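Local structure of carboxyl esterase NP (4CCW) at residues V58-A63 with N109-V114; T68-N73 with H124-S129; N137-M142 with V234-L239. The protein catalyses the hydrolysis of carboxylic esters to an alcohol and a carboxylate, as a carboxylesterase of the alpha/beta hydrolase superfamily. One frame throughout, in Å; residues are numbered along the deposited sequence.

Interaction 1: V58-A63 with N109-V114; sequences VLLHGA and NWLLDV. With VKC ((2-hydroxyethoxy)acetic acid), chain B.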
loop_
_atom_site.group_PDB
_atom_site.type_symbol
_atom_site.label_atom_id
_atom_site.label_comp_id
_atom_site.label_asym_id
_atom_site.label_seq_id
_atom_site.Cartn_x
_atom_site.Cartn_y
_atom_site.Cartn_z
ATOM N N VAL A 58 7.443 3.385 -7.740
ATOM C CA VAL A 58 7.442 2.841 -6.387
ATOM C C VAL A 58 6.016 2.397 -6.009
ATOM O O VAL A 58 5.052 3.142 -6.197
ATOM C CB VAL A 58 8.013 3.842 -5.353
ATOM C CG1 VAL A 58 7.844 3.313 -3.930
ATOM C CG2 VAL A 58 9.489 4.123 -5.614
ATOM N N LEU A 59 5.911 1.175 -5.493
ATOM C CA LEU A 59 4.649 0.597 -5.055
ATOM C C LEU A 59 4.621 0.455 -3.535
ATOM O O LEU A 59 5.582 -0.016 -2.916
ATOM C CB LEU A 59 4.432 -0.780 -5.696
ATOM C CG LEU A 59 4.649 -0.927 -7.209
ATOM C CD1 LEU A 59 4.484 -2.373 -7.645
ATOM C CD2 LEU A 59 3.719 -0.017 -7.990
ATOM N N LEU A 60 3.503 0.862 -2.946
ATOM C CA LEU A 60 3.305 0.777 -1.513
ATOM C C LEU A 60 1.971 0.055 -1.277
ATOM O O LEU A 60 0.904 0.584 -1.572
ATOM C CB LEU A 60 3.326 2.170 -0.869
ATOM C CG LEU A 60 4.671 2.917 -0.823
ATOM C CD1 LEU A 60 4.447 4.364 -0.398
ATOM C CD2 LEU A 60 5.685 2.230 0.088
ATOM N N HIS A 61 2.083 -1.170 -0.767
ATOM C CA HIS A 61 0.973 -2.121 -0.584
ATOM C C HIS A 61 -0.066 -1.708 0.445
ATOM O O HIS A 61 0.153 -0.781 1.239
ATOM C CB HIS A 61 1.586 -3.430 -0.126
ATOM C CG HIS A 61 2.366 -3.291 1.159
ATOM N ND1 HIS A 61 1.777 -3.321 2.360
ATOM C CD2 HIS A 61 3.728 -3.069 1.392
ATOM C CE1 HIS A 61 2.707 -3.143 3.324
ATOM N NE2 HIS A 61 3.898 -2.993 2.731
ATOM N N GLY A 62 -1.187 -2.433 0.477
ATOM C CA GLY A 62 -2.227 -2.222 1.502
ATOM C C GLY A 62 -1.855 -2.823 2.845
ATOM O O GLY A 62 -0.982 -3.687 2.914
ATOM N N ALA A 63 -2.512 -2.375 3.912
ATOM C CA ALA A 63 -2.200 -2.860 5.268
ATOM C C ALA A 63 -2.257 -4.381 5.356
ATOM O O ALA A 63 -3.186 -4.996 4.850
ATOM C CB ALA A 63 -3.136 -2.247 6.314
ATOM N N ASN A 109 10.185 10.652 6.199
ATOM C CA ASN A 109 11.648 10.545 6.266
ATOM C C ASN A 109 12.140 9.119 5.991
ATOM O O ASN A 109 13.224 8.931 5.440
ATOM C CB ASN A 109 12.186 11.027 7.620
ATOM C CG ASN A 109 12.185 12.545 7.761
ATOM O OD1 ASN A 109 12.181 13.281 6.770
ATOM N ND2 ASN A 109 12.197 13.021 9.009
ATOM N N TRP A 110 11.346 8.121 6.383
ATOM C CA TRP A 110 11.661 6.719 6.078
ATOM C C TRP A 110 11.675 6.535 4.576
ATOM O O TRP A 110 12.638 6.024 3.999
ATOM C CB TRP A 110 10.657 5.764 6.757
ATOM C CG TRP A 110 10.609 4.398 6.107
ATOM C CD1 TRP A 110 11.570 3.391 6.173
ATOM C CD2 TRP A 110 9.564 3.870 5.219
ATOM N NE1 TRP A 110 11.196 2.300 5.424
ATOM C CE2 TRP A 110 9.999 2.523 4.825
ATOM C CE3 TRP A 110 8.343 4.350 4.748
ATOM C CZ2 TRP A 110 9.239 1.725 3.981
ATOM C CZ3 TRP A 110 7.589 3.534 3.894
ATOM C CH2 TRP A 110 8.025 2.252 3.527
ATOM N N LEU A 111 10.613 6.992 3.927
ATOM C CA LEU A 111 10.487 6.857 2.481
ATOM C C LEU A 111 11.531 7.699 1.737
ATOM O O LEU A 111 12.025 7.283 0.681
ATOM C CB LEU A 111 9.058 7.189 2.047
ATOM C CG LEU A 111 8.589 6.768 0.646
ATOM C CD1 LEU A 111 8.913 5.313 0.325
ATOM C CD2 LEU A 111 7.098 7.026 0.523
ATOM N N LEU A 112 11.853 8.873 2.284
ATOM C CA LEU A 112 12.959 9.692 1.773
ATOM C C LEU A 112 14.225 8.842 1.645
ATOM O O LEU A 112 14.817 8.770 0.564
ATOM C CB LEU A 112 13.211 10.909 2.680
ATOM C CG LEU A 112 14.444 11.791 2.388
ATOM C CD1 LEU A 112 14.366 12.424 1.010
ATOM C CD2 LEU A 112 14.616 12.875 3.448
ATOM N N ASP A 113 14.616 8.190 2.745
ATOM C CA ASP A 113 15.766 7.282 2.765
ATOM C C ASP A 113 15.706 6.197 1.687
ATOM O O ASP A 113 16.698 5.921 1.018
ATOM C CB ASP A 113 15.894 6.600 4.132
ATOM C CG ASP A 113 16.263 7.561 5.248
ATOM O OD1 ASP A 113 16.606 8.732 4.980
ATOM O OD2 ASP A 113 16.219 7.122 6.412
ATOM N N VAL A 114 14.555 5.556 1.556
ATOM C CA VAL A 114 14.349 4.551 0.512
ATOM C C VAL A 114 14.642 5.140 -0.878
ATOM O O VAL A 114 15.417 4.564 -1.652
ATOM C CB VAL A 114 12.909 3.996 0.558
ATOM C CG1 VAL A 114 12.644 3.090 -0.634
ATOM C CG2 VAL A 114 12.659 3.255 1.866
HETATM C C VKC B . -6.364 -4.071 5.035
HETATM O O VKC B . -6.954 -2.972 4.969
HETATM C CA VKC B . -6.110 -4.678 6.396
HETATM C CD VKC B . -5.627 -3.361 9.699
HETATM C CG VKC B . -6.510 -4.054 8.662
HETATM O OAD VKC B . -6.097 -3.639 7.369
HETATM O OE1 VKC B . -5.397 -4.226 10.823
HETATM O OXT VKC B . -5.975 -4.680 4.015
#
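The indole of Trp110 meets Leu60 obliquely, neither squarely over its face nor in line with its edge, with Leu60 CD2 4.2 Å from Trp110 CH2. One face of the ring carries Val114 CG2, one helical turn on, 3.9 Å above the ring plane and displaced toward the rim. This is helix-on-sheet packing in an alpha/beta hydrolase fold: helix 104-118 lies against strand 56-60, which pairs in parallel with strands 82-86 and 123-128. The chi1 of Trp110 (159°) places CG opposite the backbone N, which carries the six-membered ring to the strand although the CB itself does not aim there. The two side chains run past each other in opposite directions. At the far side of the indole, NE1 donates to Thr44 OG1, which helps to hold the rotation of the ring.

Leu60 uses its second branch differently: CD1 meets Leu111 CD2 tip to tip at 3.9 Å, so one leucine spans two consecutive helix residues with separate methyls. Around this apolar centre, Leu60 also touches Val86, Met125 and His134, and helix 130-141 lies alongside, which buries the contact.

Beyond Leu60 the strand gives way to the loop that reaches the ligand. There the imidazole of His61 makes an in-plane bond: ND1 donates to Gly62 O over 2.8 Å with a nearly straight N-H...O angle of 177°, although the donor sits 48° out of the carbonyl plane. The other nitrogen, NE2, accepts from the backbone Ile88 N; bonds at both nitrogens probably fix the ring's rotation. Ala63 N binds Ser129 OG, and the Ala63 methyl CB comes within 3.4 Å of the ether oxygen OAD of the bound (2-hydroxyethoxy)acetic acid.

Interaction 2: T68-N73 with H124-S129; sequences TMWYPN and HMIGLS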
loop_
_atom_site.group_PDB
_atom_site.type_symbol
_atom_site.label_atom_id
_atom_site.label_comp_id
_atom_site.label_asym_id
_atom_site.label_seq_id
_atom_site.Cartn_x
_atom_site.Cartn_y
_atom_site.Cartn_z
ATOM N N THR A 68 3.941 -8.514 -1.750
ATOM C CA THR A 68 3.599 -9.664 -2.579
ATOM C C THR A 68 2.229 -9.514 -3.251
ATOM O O THR A 68 1.935 -10.262 -4.190
ATOM C CB THR A 68 3.591 -10.980 -1.775
ATOM O OG1 THR A 68 2.569 -10.904 -0.770
ATOM C CG2 THR A 68 4.947 -11.242 -1.137
ATOM N N MET A 69 1.411 -8.560 -2.779
ATOM C CA MET A 69 0.050 -8.358 -3.304
ATOM C C MET A 69 0.015 -7.872 -4.749
ATOM O O MET A 69 -1.026 -7.945 -5.391
ATOM C CB MET A 69 -0.770 -7.394 -2.437
ATOM C CG MET A 69 -0.332 -5.940 -2.492
ATOM S SD MET A 69 -1.595 -4.843 -1.804
ATOM C CE MET A 69 -2.721 -4.621 -3.181
ATOM N N TRP A 70 1.142 -7.372 -5.245
ATOM C CA TRP A 70 1.196 -6.775 -6.595
ATOM C C TRP A 70 1.308 -7.761 -7.740
ATOM O O TRP A 70 1.510 -7.354 -8.898
ATOM C CB TRP A 70 2.321 -5.748 -6.673
ATOM C CG TRP A 70 2.173 -4.596 -5.709
ATOM C CD1 TRP A 70 3.009 -4.258 -4.653
ATOM C CD2 TRP A 70 1.112 -3.577 -5.701
ATOM N NE1 TRP A 70 2.536 -3.146 -3.989
ATOM C CE2 TRP A 70 1.408 -2.683 -4.579
ATOM C CE3 TRP A 70 -0.019 -3.333 -6.481
ATOM C CZ2 TRP A 70 0.598 -1.588 -4.273
ATOM C CZ3 TRP A 70 -0.828 -2.232 -6.159
ATOM C CH2 TRP A 70 -0.523 -1.387 -5.077
ATOM N N TYR A 71 1.140 -9.056 -7.455
ATOM C CA TYR A 71 1.299 -10.083 -8.503
ATOM C C TYR A 71 0.391 -9.937 -9.742
ATOM O O TYR A 71 0.810 -10.333 -10.833
ATOM C CB TYR A 71 1.261 -11.520 -7.933
ATOM C CG TYR A 71 -0.077 -11.959 -7.380
ATOM C CD1 TYR A 71 -1.054 -12.498 -8.211
ATOM C CD2 TYR A 71 -0.366 -11.836 -6.016
ATOM C CE1 TYR A 71 -2.287 -12.887 -7.709
ATOM C CE2 TYR A 71 -1.587 -12.236 -5.500
ATOM C CZ TYR A 71 -2.546 -12.750 -6.345
ATOM O OH TYR A 71 -3.762 -13.140 -5.844
ATOM N N PRO A 72 -0.826 -9.358 -9.595
ATOM C CA PRO A 72 -1.694 -9.222 -10.776
ATOM C C PRO A 72 -1.371 -8.017 -11.654
ATOM O O PRO A 72 -1.971 -7.851 -12.721
ATOM C CB PRO A 72 -3.092 -9.018 -10.175
ATOM C CG PRO A 72 -2.968 -9.264 -8.709
ATOM C CD PRO A 72 -1.544 -8.993 -8.362
ATOM N N ASN A 73 -0.444 -7.184 -11.205
ATOM C CA ASN A 73 -0.235 -5.875 -11.820
ATOM C C ASN A 73 1.181 -5.729 -12.322
ATOM O O ASN A 73 1.451 -4.926 -13.210
ATOM C CB ASN A 73 -0.504 -4.752 -10.807
ATOM C CG ASN A 73 -1.705 -5.025 -9.932
ATOM O OD1 ASN A 73 -1.552 -5.429 -8.771
ATOM N ND2 ASN A 73 -2.910 -4.839 -10.483
ATOM N N HIS A 124 7.381 7.869 -10.108
ATOM C CA HIS A 124 5.950 7.610 -10.060
ATOM C C HIS A 124 5.696 6.773 -8.846
ATOM O O HIS A 124 6.580 6.040 -8.394
ATOM C CB HIS A 124 5.485 6.900 -11.320
ATOM C CG HIS A 124 5.513 7.778 -12.556
ATOM N ND1 HIS A 124 4.685 8.826 -12.720
ATOM C CD2 HIS A 124 6.303 7.718 -13.704
ATOM C CE1 HIS A 124 4.928 9.409 -13.917
ATOM N NE2 HIS A 124 5.917 8.728 -14.517
ATOM N N MET A 125 4.489 6.892 -8.293
ATOM C CA MET A 125 4.117 6.131 -7.111
ATOM C C MET A 125 2.720 5.579 -7.271
ATOM O O MET A 125 1.844 6.236 -7.853
ATOM C CB MET A 125 4.165 6.991 -5.846
ATOM C CG MET A 125 5.522 7.609 -5.555
ATOM S SD MET A 125 5.457 8.647 -4.082
ATOM C CE MET A 125 5.309 7.392 -2.799
ATOM N N ILE A 126 2.524 4.370 -6.744
ATOM C CA ILE A 126 1.211 3.760 -6.642
ATOM C C ILE A 126 1.115 3.226 -5.231
ATOM O O ILE A 126 2.024 2.545 -4.753
ATOM C CB ILE A 126 1.024 2.603 -7.647
ATOM C CG1 ILE A 126 1.205 3.115 -9.089
ATOM C CG2 ILE A 126 -0.338 1.937 -7.467
ATOM C CD1 ILE A 126 1.354 2.008 -10.128
ATOM N N GLY A 127 0.010 3.536 -4.562
ATOM C CA GLY A 127 -0.193 3.062 -3.202
ATOM C C GLY A 127 -1.641 2.704 -3.006
ATOM O O GLY A 127 -2.533 3.457 -3.418
ATOM N N LEU A 128 -1.884 1.545 -2.382
ATOM C CA LEU A 128 -3.239 1.130 -2.069
ATOM C C LEU A 128 -3.406 1.075 -0.552
ATOM O O LEU A 128 -2.463 0.716 0.173
ATOM C CB LEU A 128 -3.561 -0.222 -2.734
ATOM C CG LEU A 128 -4.974 -0.790 -2.588
ATOM C CD1 LEU A 128 -5.476 -1.385 -3.901
ATOM C CD2 LEU A 128 -5.017 -1.813 -1.463
ATOM N N SER A 129 -4.603 1.432 -0.071
ATOM C CA SER A 129 -4.916 1.337 1.381
ATOM C C SER A 129 -3.870 2.113 2.205
ATOM O O SER A 129 -3.610 3.275 1.920
ATOM C CB SER A 129 -5.072 -0.146 1.809
ATOM O OG SER A 129 -4.738 -0.400 3.183
#
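Trp70 CH2 reaches Leu128 CB at 4.0 Å and Ile126 CG2 at 4.1 Å, so a single ring corner meets two residues of the strand that leads into the probable nucleophile elbow of this alpha/beta hydrolase. Both approaches are oblique to the indole. Ile126 and Leu128, two apart on strand 123-128, point the same way, while a CB on Gly127 between them would turn from the loop. The third contact is made by Met69: its terminal methyl CE lies 4.0 Å from Leu128 CD2. The bend of the methionine chain at chi3 (-83°) brings the methyl round to the leucine branch.

Within 68-73 the first shell is positioned by its own neighbours. Met69 CG lies 4.1 Å above one face of the Trp70 ring, offset toward the rim, so the two apolar side chains brace each other before meeting the strand. At the ring edge, in plane, stands Asn73 OD1, 3.5 Å from Trp70 CE3. The amide is itself anchored, since Asn73 ND2 is hydrogen-bonded to Asn284 OD1 and Ser276 O, which ties the loop to helices 275-278 and 280-291.

On the strand side, Leu128 is followed directly by Ser129, probably the nucleophile of the Gly-X-Ser-X-Gly pattern formed with Gly127 and Gly131. Its backbone has phi 55° and psi -126°, the strained conformation expected of the elbow between a strand and a helix. Ser129 touches the bound (2-hydroxyethoxy)acetic acid and His273, a probable proton acceptor whose side chain is about 5 Å from that of Leu128. The loop's own turn is closed by a backbone bond of 3.0 Å from Asn73 N to Trp70 O.

Interaction 3: N137-M142 with V234-L239; sequences NFLLRM and VPILLL
With CG of Leu139 set between its backbone N and carbonyl carbon (chi1 70°), both methyls are turned from helix 130-141 toward Val234 and Ile236. Ile236 answers with CG1 opposite its carbonyl carbon (chi1 -66°), which extends CD1 to the helix. The resulting crossing of the two side chains is near a right angle: Ile236 CD1 lies 4.0 Å from Leu139 CD1 and 4.1 Å from Leu139 CD2, touching both branches of the fork. Val234, just before the strand, works closer to the helix backbone. Its CG2 comes within 4.0 Å of Leu139 O, and its CB is 4.1 Å from Leu139 CD1. Replacing Leu139 by an alanine would probably leave Ile236 CD1 without its apolar mate and open a gap between helix and strand.

On another side of the helix, Arg141 NE donates to Asn137 OD1 over 3.0 Å at an N-H...O angle of 161°. The oxygen lies close to the guanidinium plane, and Asn137 ND2 is bonded to Arg104 O, so this pair faces helix 104-118 instead of the sheet. Leu237, next along the strand, touches helix 280-291. The alternation places helices against both faces of the central sheet, the layered alpha/beta/alpha architecture of the alpha/beta hydrolase fold.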
loop_
_atom_site.group_PDB
_atom_site.type_symbol
_atom_site.label_atom_id
_atom_site.label_comp_id
_atom_site.label_asym_id
_atom_site.label_seq_id
_atom_site.Cartn_x
_atom_site.Cartn_y
_atom_site.Cartn_z
ATOM N N ASN A 137 0.807 11.425 2.048
ATOM C CA ASN A 137 1.614 12.117 3.043
ATOM C C ASN A 137 2.960 12.553 2.424
ATOM O O ASN A 137 3.444 13.679 2.652
ATOM C CB ASN A 137 1.824 11.213 4.275
ATOM C CG ASN A 137 2.616 11.897 5.384
ATOM O OD1 ASN A 137 2.181 12.897 5.963
ATOM N ND2 ASN A 137 3.771 11.339 5.700
ATOM N N PHE A 138 3.533 11.674 1.606
ATOM C CA PHE A 138 4.858 11.925 1.004
ATOM C C PHE A 138 4.811 13.004 -0.072
ATOM O O PHE A 138 5.661 13.904 -0.102
ATOM C CB PHE A 138 5.455 10.623 0.454
ATOM C CG PHE A 138 6.888 10.745 -0.010
ATOM C CD1 PHE A 138 7.931 10.812 0.913
ATOM C CD2 PHE A 138 7.196 10.756 -1.361
ATOM C CE1 PHE A 138 9.255 10.896 0.490
ATOM C CE2 PHE A 138 8.509 10.840 -1.794
ATOM C CZ PHE A 138 9.540 10.910 -0.866
ATOM N N LEU A 139 3.836 12.914 -0.966
ATOM C CA LEU A 139 3.749 13.890 -2.052
ATOM C C LEU A 139 3.436 15.293 -1.522
ATOM O O LEU A 139 3.853 16.277 -2.127
ATOM C CB LEU A 139 2.761 13.435 -3.145
ATOM C CG LEU A 139 1.260 13.429 -2.834
ATOM C CD1 LEU A 139 0.640 14.783 -3.167
ATOM C CD2 LEU A 139 0.551 12.311 -3.602
ATOM N N LEU A 140 2.716 15.390 -0.403
ATOM C CA LEU A 140 2.426 16.697 0.191
ATOM C C LEU A 140 3.667 17.310 0.824
ATOM O O LEU A 140 3.847 18.524 0.796
ATOM C CB LEU A 140 1.299 16.610 1.223
ATOM C CG LEU A 140 -0.124 16.374 0.702
ATOM C CD1 LEU A 140 -1.097 16.282 1.858
ATOM C CD2 LEU A 140 -0.573 17.464 -0.260
ATOM N N ARG A 141 4.523 16.462 1.393
ATOM C CA ARG A 141 5.730 16.947 2.067
ATOM C C ARG A 141 6.894 17.187 1.101
ATOM O O ARG A 141 7.711 18.096 1.319
ATOM C CB ARG A 141 6.146 15.998 3.195
ATOM C CG ARG A 141 5.224 16.044 4.404
ATOM C CD ARG A 141 5.364 14.784 5.244
ATOM N NE ARG A 141 4.503 14.811 6.420
ATOM C CZ ARG A 141 4.809 15.415 7.564
ATOM N NH1 ARG A 141 5.963 16.064 7.701
ATOM N NH2 ARG A 141 3.951 15.387 8.566
ATOM N N MET A 142 6.953 16.394 0.031
ATOM C CA MET A 142 8.106 16.367 -0.875
ATOM C C MET A 142 7.724 16.252 -2.350
ATOM O O MET A 142 8.118 15.291 -3.023
ATOM C CB MET A 142 9.021 15.217 -0.489
ATOM C CG MET A 142 9.354 15.223 0.989
ATOM S SD MET A 142 10.895 14.396 1.315
ATOM C CE MET A 142 10.830 14.309 3.107
ATOM N N VAL A 234 1.329 17.884 -6.925
ATOM C CA VAL A 234 1.704 16.716 -7.700
ATOM C C VAL A 234 0.416 16.176 -8.354
ATOM O O VAL A 234 -0.620 16.114 -7.691
ATOM C CB VAL A 234 2.338 15.643 -6.764
ATOM C CG1 VAL A 234 2.710 14.381 -7.522
ATOM C CG2 VAL A 234 3.583 16.191 -6.077
ATOM N N PRO A 235 0.473 15.757 -9.630
ATOM C CA PRO A 235 -0.743 15.156 -10.210
ATOM C C PRO A 235 -1.111 13.858 -9.509
ATOM O O PRO A 235 -0.233 13.028 -9.238
ATOM C CB PRO A 235 -0.359 14.871 -11.679
ATOM C CG PRO A 235 0.995 15.454 -11.883
ATOM C CD PRO A 235 1.621 15.709 -10.551
ATOM N N ILE A 236 -2.412 13.684 -9.248
ATOM C CA ILE A 236 -2.939 12.536 -8.543
ATOM C C ILE A 236 -4.030 11.855 -9.354
ATOM O O ILE A 236 -4.884 12.522 -9.936
ATOM C CB ILE A 236 -3.503 12.967 -7.174
ATOM C CG1 ILE A 236 -2.364 13.470 -6.267
ATOM C CG2 ILE A 236 -4.336 11.862 -6.531
ATOM C CD1 ILE A 236 -2.860 14.103 -4.990
ATOM N N LEU A 237 -3.957 10.527 -9.419
ATOM C CA LEU A 237 -5.046 9.725 -9.942
ATOM C C LEU A 237 -5.609 9.030 -8.728
ATOM O O LEU A 237 -4.902 8.293 -8.058
ATOM C CB LEU A 237 -4.563 8.692 -10.973
ATOM C CG LEU A 237 -5.570 7.605 -11.392
ATOM C CD1 LEU A 237 -6.601 8.169 -12.367
ATOM C CD2 LEU A 237 -4.846 6.433 -12.047
ATOM N N LEU A 238 -6.884 9.261 -8.451
ATOM C CA LEU A 238 -7.552 8.599 -7.339
ATOM C C LEU A 238 -8.525 7.567 -7.870
ATOM O O LEU A 238 -9.473 7.919 -8.555
ATOM C CB LEU A 238 -8.276 9.619 -6.443
ATOM C CG LEU A 238 -9.162 9.046 -5.325
ATOM C CD1 LEU A 238 -8.302 8.292 -4.299
ATOM C CD2 LEU A 238 -9.930 10.172 -4.614
ATOM N N LEU A 239 -8.256 6.293 -7.584
ATOM C CA LEU A 239 -9.162 5.200 -7.911
ATOM C C LEU A 239 -9.802 4.634 -6.666
ATOM O O LEU A 239 -9.109 4.306 -5.692
ATOM C CB LEU A 239 -8.431 4.064 -8.637
ATOM C CG LEU A 239 -7.709 4.394 -9.935
ATOM C CD1 LEU A 239 -7.153 3.120 -10.567
ATOM C CD2 LEU A 239 -8.617 5.128 -10.929
#

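How the interactions relate
All three contacts join one central sheet to its surroundings. Along the chain the segments come as 58-63, 68-73, 109-114, 124-129, then both of interaction 3, so interactions 1 and 2 alternate. Their centres are 11 Å apart, and they use neighbouring strands, 56-60 and 123-128, which pair in parallel and are linked by the backbone hydrogen bond between Ile126 N and Val58 O. Interaction 3 has its centre 13 Å from interaction 1 and 15 Å from interaction 2. Helices 104-118 and 130-141 lie side by side on the sheet, where Phe138 packs on Leu111 and on Met125. Interactions 1 and 2 extend to the ligand pocket through Ala63 and Ser129, whereas interaction 3 belongs to the scaffold away from it.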